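Hypothetical protein MG027 (Mycoplasma genitalium, PDB 1Q8C) is of unknown function but resembles NusB proteins in its all-helical fold, which hints at a possible role in binding RNA or controlling transcription. Local coordinates at residues Val22-Ile25 and Phe26-Phe30; His116-Lys120 and Pro121-Ser125; Leu128-Met131 and Asp132-Gln136. All coordinates share one frame; numbering follows the deposited sequence.

Interaction 1: residues Val22-Ile25 and Phe26-Phe30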
loop_
_atom_site.group_PDB
_atom_site.type_symbol
_atom_site.label_atom_id
_atom_site.label_comp_id
_atom_site.label_asym_id
_atom_site.label_seq_id
_atom_site.Cartn_x
_atom_site.Cartn_y
_atom_site.Cartn_z
ATOM N N VAL A 22 -3.664 3.944 3.275
ATOM C CA VAL A 22 -3.109 4.535 2.063
ATOM C C VAL A 22 -2.832 6.036 2.229
ATOM O O VAL A 22 -1.754 6.538 1.885
ATOM C CB VAL A 22 -4.065 4.322 0.882
ATOM C CG1 VAL A 22 -3.667 5.208 -0.307
ATOM C CG2 VAL A 22 -4.069 2.851 0.457
ATOM N N GLU A 23 -3.807 6.761 2.749
ATOM C CA GLU A 23 -3.662 8.202 2.922
ATOM C C GLU A 23 -2.529 8.491 3.901
ATOM O O GLU A 23 -1.746 9.407 3.694
ATOM C CB GLU A 23 -4.967 8.851 3.397
ATOM C CG GLU A 23 -5.517 9.945 2.490
ATOM C CD GLU A 23 -4.459 10.731 1.716
ATOM O OE1 GLU A 23 -4.145 11.877 2.138
ATOM O OE2 GLU A 23 -3.954 10.220 0.666
ATOM N N PHE A 24 -2.437 7.672 4.943
ATOM C CA PHE A 24 -1.371 7.799 5.937
ATOM C C PHE A 24 0.025 7.615 5.308
ATOM O O PHE A 24 0.908 8.467 5.446
ATOM C CB PHE A 24 -1.600 6.769 7.039
ATOM C CG PHE A 24 -0.522 6.732 8.059
ATOM C CD1 PHE A 24 -0.340 7.777 8.940
ATOM C CD2 PHE A 24 0.312 5.622 8.150
ATOM C CE1 PHE A 24 0.690 7.725 9.894
ATOM C CE2 PHE A 24 1.309 5.553 9.083
ATOM C CZ PHE A 24 1.505 6.615 9.958
ATOM N N ILE A 25 0.198 6.490 4.615
ATOM C CA ILE A 25 1.450 6.140 3.967
ATOM C C ILE A 25 1.802 7.299 3.025
ATOM O O ILE A 25 2.904 7.829 3.082
ATOM C CB ILE A 25 1.313 4.810 3.178
ATOM C CG1 ILE A 25 1.141 3.614 4.121
ATOM C CG2 ILE A 25 2.537 4.602 2.310
ATOM C CD1 ILE A 25 0.728 2.328 3.426
ATOM N N PHE A 26 0.833 7.717 2.212
ATOM C CA PHE A 26 0.994 8.820 1.264
ATOM C C PHE A 26 1.609 10.062 1.893
ATOM O O PHE A 26 2.490 10.682 1.292
ATOM C CB PHE A 26 -0.359 9.234 0.656
ATOM C CG PHE A 26 -0.259 10.371 -0.319
ATOM C CD1 PHE A 26 0.585 10.279 -1.411
ATOM C CD2 PHE A 26 -1.014 11.530 -0.153
ATOM C CE1 PHE A 26 0.688 11.320 -2.329
ATOM C CE2 PHE A 26 -0.927 12.577 -1.064
ATOM C CZ PHE A 26 -0.072 12.472 -2.161
ATOM N N SER A 27 1.110 10.428 3.078
ATOM C CA SER A 27 1.532 11.640 3.772
ATOM C C SER A 27 2.961 11.534 4.263
ATOM O O SER A 27 3.618 12.556 4.464
ATOM C CB SER A 27 0.604 11.951 4.957
ATOM O OG SER A 27 0.730 10.978 6.001
ATOM N N LEU A 28 3.427 10.301 4.456
ATOM C CA LEU A 28 4.779 10.006 4.906
ATOM C C LEU A 28 5.798 9.955 3.772
ATOM O O LEU A 28 6.989 10.222 3.996
ATOM C CB LEU A 28 4.828 8.638 5.611
ATOM C CG LEU A 28 4.188 8.332 6.975
ATOM C CD1 LEU A 28 4.280 6.854 7.222
ATOM C CD2 LEU A 28 4.889 9.041 8.116
ATOM N N LEU A 29 5.368 9.608 2.556
ATOM C CA LEU A 29 6.346 9.426 1.478
ATOM C C LEU A 29 7.066 10.703 1.062
ATOM O O LEU A 29 8.089 10.632 0.406
ATOM C CB LEU A 29 5.729 8.722 0.265
ATOM C CG LEU A 29 5.322 7.279 0.568
ATOM C CD1 LEU A 29 4.551 6.706 -0.619
ATOM C CD2 LEU A 29 6.551 6.407 0.918
ATOM N N PHE A 30 6.552 11.858 1.470
ATOM C CA PHE A 30 7.168 13.141 1.174
ATOM C C PHE A 30 8.384 13.437 2.060
ATOM O O PHE A 30 9.186 14.307 1.737
ATOM C CB PHE A 30 6.134 14.259 1.364
ATOM C CG PHE A 30 4.954 14.179 0.427
ATOM C CD1 PHE A 30 4.998 14.796 -0.819
ATOM C CD2 PHE A 30 3.801 13.493 0.794
ATOM C CE1 PHE A 30 3.917 14.727 -1.683
ATOM C CE2 PHE A 30 2.720 13.421 -0.062
ATOM C CZ PHE A 30 2.775 14.040 -1.301
#

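Interaction 2: residues His116-Lys120 and Pro121-Ser125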
loop_
_atom_site.group_PDB
_atom_site.type_symbol
_atom_site.label_atom_id
_atom_site.label_comp_id
_atom_site.label_asym_id
_atom_site.label_seq_id
_atom_site.Cartn_x
_atom_site.Cartn_y
_atom_site.Cartn_z
ATOM N N HIS A 116 -1.443 -9.679 7.137
ATOM C CA HIS A 116 -2.689 -10.422 7.206
ATOM C C HIS A 116 -2.805 -11.575 6.211
ATOM O O HIS A 116 -3.732 -12.360 6.296
ATOM C CB HIS A 116 -3.830 -9.454 7.007
ATOM C CG HIS A 116 -3.919 -8.425 8.082
ATOM N ND1 HIS A 116 -4.079 -8.756 9.412
ATOM C CD2 HIS A 116 -3.867 -7.072 8.034
ATOM C CE1 HIS A 116 -4.147 -7.651 10.132
ATOM N NE2 HIS A 116 -4.031 -6.614 9.319
ATOM N N ASN A 117 -1.869 -11.666 5.274
ATOM C CA ASN A 117 -1.837 -12.771 4.315
ATOM C C ASN A 117 -3.080 -12.766 3.417
ATOM O O ASN A 117 -3.544 -13.806 2.990
ATOM C CB ASN A 117 -1.661 -14.116 5.038
ATOM C CG ASN A 117 -0.311 -14.233 5.730
ATOM O OD1 ASN A 117 -0.230 -14.388 6.953
ATOM N ND2 ASN A 117 0.761 -14.168 4.945
ATOM N N THR A 118 -3.607 -11.575 3.151
ATOM C CA THR A 118 -4.766 -11.427 2.298
ATOM C C THR A 118 -4.437 -12.022 0.933
ATOM O O THR A 118 -3.316 -11.866 0.484
ATOM C CB THR A 118 -5.086 -9.945 2.136
ATOM O OG1 THR A 118 -5.351 -9.373 3.416
ATOM C CG2 THR A 118 -6.369 -9.763 1.357
ATOM N N ASP A 119 -5.387 -12.679 0.263
ATOM C CA ASP A 119 -5.072 -13.294 -1.026
ATOM C C ASP A 119 -4.931 -12.259 -2.139
ATOM O O ASP A 119 -5.506 -11.181 -2.091
ATOM C CB ASP A 119 -6.097 -14.364 -1.424
ATOM C CG ASP A 119 -5.515 -15.426 -2.390
ATOM O OD1 ASP A 119 -4.339 -15.299 -2.828
ATOM O OD2 ASP A 119 -6.169 -16.427 -2.760
ATOM N N LYS A 120 -4.144 -12.616 -3.148
ATOM C CA LYS A 120 -3.862 -11.737 -4.273
ATOM C C LYS A 120 -5.085 -11.132 -4.993
ATOM O O LYS A 120 -5.106 -9.923 -5.226
ATOM C CB LYS A 120 -2.970 -12.456 -5.281
ATOM C CG LYS A 120 -2.318 -11.518 -6.287
ATOM C CD LYS A 120 -1.234 -12.221 -7.120
ATOM C CE LYS A 120 -1.701 -12.561 -8.505
ATOM N NZ LYS A 120 -0.745 -13.457 -9.245
ATOM N N PRO A 121 -6.092 -11.930 -5.360
ATOM C CA PRO A 121 -7.246 -11.375 -6.089
ATOM C C PRO A 121 -7.967 -10.277 -5.300
ATOM O O PRO A 121 -8.297 -9.245 -5.865
ATOM C CB PRO A 121 -8.146 -12.597 -6.313
ATOM C CG PRO A 121 -7.217 -13.799 -6.157
ATOM C CD PRO A 121 -6.255 -13.376 -5.103
ATOM N N LEU A 122 -8.180 -10.501 -4.003
ATOM C CA LEU A 122 -8.855 -9.516 -3.160
ATOM C C LEU A 122 -8.054 -8.215 -3.069
ATOM O O LEU A 122 -8.639 -7.139 -3.153
ATOM C CB LEU A 122 -9.128 -10.063 -1.742
ATOM C CG LEU A 122 -9.841 -9.106 -0.774
ATOM C CD1 LEU A 122 -11.133 -8.657 -1.374
ATOM C CD2 LEU A 122 -10.122 -9.749 0.575
ATOM N N LEU A 123 -6.733 -8.328 -2.901
ATOM C CA LEU A 123 -5.823 -7.182 -2.778
ATOM C C LEU A 123 -5.839 -6.325 -4.043
ATOM O O LEU A 123 -5.958 -5.094 -3.977
ATOM C CB LEU A 123 -4.383 -7.658 -2.500
ATOM C CG LEU A 123 -4.067 -8.208 -1.105
ATOM C CD1 LEU A 123 -2.754 -8.911 -1.059
ATOM C CD2 LEU A 123 -4.052 -7.097 -0.116
ATOM N N ILE A 124 -5.731 -6.971 -5.196
ATOM C CA ILE A 124 -5.743 -6.252 -6.462
ATOM C C ILE A 124 -7.084 -5.549 -6.688
ATOM O O ILE A 124 -7.109 -4.356 -6.961
ATOM C CB ILE A 124 -5.366 -7.185 -7.665
ATOM C CG1 ILE A 124 -3.871 -7.543 -7.606
ATOM C CG2 ILE A 124 -5.706 -6.511 -9.012
ATOM C CD1 ILE A 124 -3.460 -8.675 -8.550
ATOM N N SER A 125 -8.198 -6.249 -6.560
ATOM C CA SER A 125 -9.481 -5.597 -6.831
ATOM C C SER A 125 -9.616 -4.402 -5.919
ATOM O O SER A 125 -9.888 -3.290 -6.363
ATOM C CB SER A 125 -10.651 -6.546 -6.632
ATOM O OG SER A 125 -10.756 -6.905 -5.283
#

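Interaction 3: residues Leu128-Met131 and Asp132-Gln136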
loop_
_atom_site.group_PDB
_atom_site.type_symbol
_atom_site.label_atom_id
_atom_site.label_comp_id
_atom_site.label_asym_id
_atom_site.label_seq_id
_atom_site.Cartn_x
_atom_site.Cartn_y
_atom_site.Cartn_z
ATOM N N LEU A 128 -7.542 -1.402 -6.957
ATOM C CA LEU A 128 -8.067 -0.733 -8.140
ATOM C C LEU A 128 -9.286 0.074 -7.746
ATOM O O LEU A 128 -9.556 1.129 -8.318
ATOM C CB LEU A 128 -8.423 -1.764 -9.218
ATOM C CG LEU A 128 -7.244 -2.560 -9.791
ATOM C CD1 LEU A 128 -7.660 -3.391 -11.004
ATOM C CD2 LEU A 128 -6.089 -1.631 -10.165
ATOM N N LEU A 129 -9.995 -0.429 -6.745
ATOM C CA LEU A 129 -11.135 0.262 -6.171
ATOM C C LEU A 129 -10.707 1.549 -5.463
ATOM O O LEU A 129 -11.418 2.549 -5.508
ATOM C CB LEU A 129 -11.854 -0.670 -5.188
ATOM C CG LEU A 129 -13.366 -0.522 -5.086
ATOM C CD1 LEU A 129 -14.040 -0.533 -6.470
ATOM C CD2 LEU A 129 -13.916 -1.640 -4.199
ATOM N N ILE A 130 -9.536 1.520 -4.820
ATOM C CA ILE A 130 -8.974 2.701 -4.162
ATOM C C ILE A 130 -8.437 3.716 -5.191
ATOM O O ILE A 130 -8.551 4.930 -5.020
ATOM C CB ILE A 130 -7.879 2.274 -3.177
ATOM C CG1 ILE A 130 -8.496 1.357 -2.098
ATOM C CG2 ILE A 130 -7.190 3.499 -2.590
ATOM C CD1 ILE A 130 -7.585 1.085 -0.881
ATOM N N MET A 131 -7.875 3.212 -6.276
ATOM C CA MET A 131 -7.417 4.080 -7.355
ATOM C C MET A 131 -8.603 4.853 -7.958
ATOM O O MET A 131 -8.487 6.036 -8.252
ATOM C CB MET A 131 -6.693 3.248 -8.417
ATOM C CG MET A 131 -5.381 2.649 -7.888
ATOM S SD MET A 131 -4.016 3.817 -7.739
ATOM C CE MET A 131 -3.369 3.746 -9.469
ATOM N N ASP A 132 -9.740 4.180 -8.122
ATOM C CA ASP A 132 -10.965 4.829 -8.594
ATOM C C ASP A 132 -11.436 5.894 -7.610
ATOM O O ASP A 132 -11.903 6.966 -8.013
ATOM C CB ASP A 132 -12.089 3.803 -8.756
ATOM C CG ASP A 132 -11.967 2.982 -10.030
ATOM O OD1 ASP A 132 -11.102 3.298 -10.873
ATOM O OD2 ASP A 132 -12.722 2.007 -10.256
ATOM N N HIS A 133 -11.330 5.576 -6.320
ATOM C CA HIS A 133 -11.726 6.483 -5.251
ATOM C C HIS A 133 -10.958 7.795 -5.332
ATOM O O HIS A 133 -11.518 8.857 -5.072
ATOM C CB HIS A 133 -11.530 5.826 -3.877
ATOM C CG HIS A 133 -11.679 6.774 -2.733
ATOM N ND1 HIS A 133 -10.662 7.609 -2.326
ATOM C CD2 HIS A 133 -12.728 7.033 -1.916
ATOM C CE1 HIS A 133 -11.076 8.341 -1.309
ATOM N NE2 HIS A 133 -12.324 8.008 -1.036
ATOM N N TYR A 134 -9.683 7.712 -5.711
ATOM C CA TYR A 134 -8.817 8.881 -5.848
ATOM C C TYR A 134 -8.779 9.361 -7.311
ATOM O O TYR A 134 -7.896 10.133 -7.708
ATOM C CB TYR A 134 -7.405 8.535 -5.363
ATOM C CG TYR A 134 -7.246 8.423 -3.859
ATOM C CD1 TYR A 134 -6.977 7.196 -3.259
ATOM C CD2 TYR A 134 -7.322 9.552 -3.039
ATOM C CE1 TYR A 134 -6.806 7.084 -1.882
ATOM C CE2 TYR A 134 -7.153 9.450 -1.659
ATOM C CZ TYR A 134 -6.897 8.211 -1.092
ATOM O OH TYR A 134 -6.730 8.086 0.264
ATOM N N SER A 135 -9.755 8.912 -8.096
ATOM C CA SER A 135 -9.833 9.196 -9.524
ATOM C C SER A 135 -8.452 9.343 -10.131
ATOM O O SER A 135 -8.123 10.375 -10.714
ATOM C CB SER A 135 -10.645 10.461 -9.774
ATOM O OG SER A 135 -9.958 11.599 -9.279
ATOM N N GLN A 136 -7.640 8.307 -9.960
ATOM C CA GLN A 136 -6.307 8.291 -10.525
ATOM C C GLN A 136 -6.444 7.823 -11.969
ATOM O O GLN A 136 -5.983 8.511 -12.909
ATOM C CB GLN A 136 -5.385 7.399 -9.704
ATOM C CG GLN A 136 -4.821 8.121 -8.470
ATOM C CD GLN A 136 -3.570 8.934 -8.787
ATOM O OE1 GLN A 136 -2.492 8.368 -9.019
ATOM N NE2 GLN A 136 -3.711 10.258 -8.802
#

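Interaction 1: residues Val22-Ile25 and Phe26-Phe30
Phe24 carries its ring anti to the backbone N (chi1 176°), whereas Leu28, one turn later, holds CG beside its own N (chi1 -69°); the two choices bring both side chains to one flank of helix 14-28. They meet at a slant: Leu28 CD1 lies 3.7 Å from Phe24 CE2, and Leu28 CG stands over one face of the ring. Next to them a single carbonyl does double duty. Phe24 O accepts the hydroxyl of Ser27, with OG to O at 2.6 Å, and also the N-H of Leu28, whose N is 3.3 Å away. The serine thus folds its hydroxyl back onto the preceding turn, as helical serines often do. Leu28 N is shared in turn, lying also 2.9 Å from Ile25 O, well above that carbonyl plane, so i to i-4 (alpha) and i to i-3 (3-10) bonds mix here. One bond earlier, Phe26 N to Val22 O is nearly straight at 165°. On another side of the helix the Glu23 carboxylate runs alongside Phe26, OE2 coming to 3.3 Å from Phe26 CD2. Ile25 and Leu29 likewise lie side by side, through Ile25 CG2 and Leu29 CD1. Such i to i+4 side-chain packing is consistent with a core helix of a NusB-like fold. Phe24 meets the rings of Phe43 and Tyr46 at an incline and, with Leu28, touches Ile39 of helix 36-45. Ile25 packs on Phe64 of helix 55-81 and on Ala104 and Cys108 of helix 100-116, which also receives Val22.

Interaction 2: residues His116-Lys120 and Pro121-Ser125
The start of helix 120-133 is formed where Thr118 and Asp119, the last residues of the preceding loop, meet the side chains and N-H groups of the first turn. Thr118 crosses Leu123 at an angle, its CG2 3.7 Å from Leu123 CG; the same methyl reaches Leu122, with Thr118 CG2 to Leu122 CD2 at 3.8 Å. With OG1 beside the backbone N (chi1 -60°) and CG2 anti to it, the threonine gives its methyl to these leucines and its hydroxyl to another helix. Thr118 and Leu123 occupy the N' and N4 positions, and the contact resembles a hydrophobic staple, with the threonine methyl as the apolar partner. The carboxylate of Asp119, the N-cap residue, makes no capping bond. Its OD1 takes the adjacent Lys120 N at 2.7 Å, approached from above the carboxylate plane, and has Leu151 N as a weak second partner, while Asp119 CG rests 3.5 Å from Pro121 CD. Proline suits this first turn, where a residue without an N-H costs no helical bond. Backbone pairing then sets in cleanly. Leu123 N to Asp119 O spans 3.2 Å; Ile124 N to Lys120 O follows, nearly straight at 170°. Alongside this second bond the aliphatic part of Lys120 runs beside Ile124, CG to Ile124 CD1 at 3.8 Å, before the chain bends at chi3 and NZ makes a weak bond to Ala145 O. The Thr118 hydroxyl OG1 is hydrogen-bonded to Glu112 OE1 of helix 100-116, on which Leu123 also packs.

Interaction 3: residues Leu128-Met131 and Asp132-Gln136
Leu128 O accepts the N-H of Asp132 at 3.1 Å from N to O, and the Asp132 carboxyl carbon folds back beside the same carbonyl. Leu129 O then takes His133 N, also at 3.1 Å and at 147°. Ile130 adds side-chain contact to its bond: its O receives Tyr134 N, while CG2, anti to the backbone N, is directed along the helix so that it lies 3.7 Å from Tyr134 CE1. The two side chains run the same way, and the tyrosine ring has His133 ND1 over the centre of one of its faces. Tyr134 reaches on to Ile19 of helix 14-28. At Met131 the pattern changes. Its O accepts Gln136 N at 3.0 Å in an almost straight bond of 175°, with only a weak one from Tyr134 N. Bent at chi2 and chi3, the methionine brings CE to 4.2 Å from Gln136 CB and packs against Thr102 of helix 100-116. Ser135, with positive phi, allows the reversal, and its N bonds to Asp132 O at 2.9 Å. These paired bonds, six-to-one outside five-to-two, define the Schellman motif that ends helix 120-133.

In the fold
Interactions 2 and 3 treat the two ends of one helix, 120-133, whereas interaction 1 lies on helix 14-28. Chemistry follows burial. Interactions 1 and 3 are both partly buried: interaction 1, nearest the chain's centre, combines buried apolar side chains with a serine hydroxyl bonded back to its own helix, and interaction 3 sets exposed residues beside Ile130 and Met131. Interaction 2 is a surface contact of loop, proline and charged residues. The termini are also solved differently, by a staple-like Thr118–Leu123 contact at the start and a backbone turn at the finish. Only the finish touches interaction 1, where Tyr134 and Ile130 pack on Val22 and Tyr134 on Glu23; interactions 1 and 2 lie on opposite sides of the chain's centre.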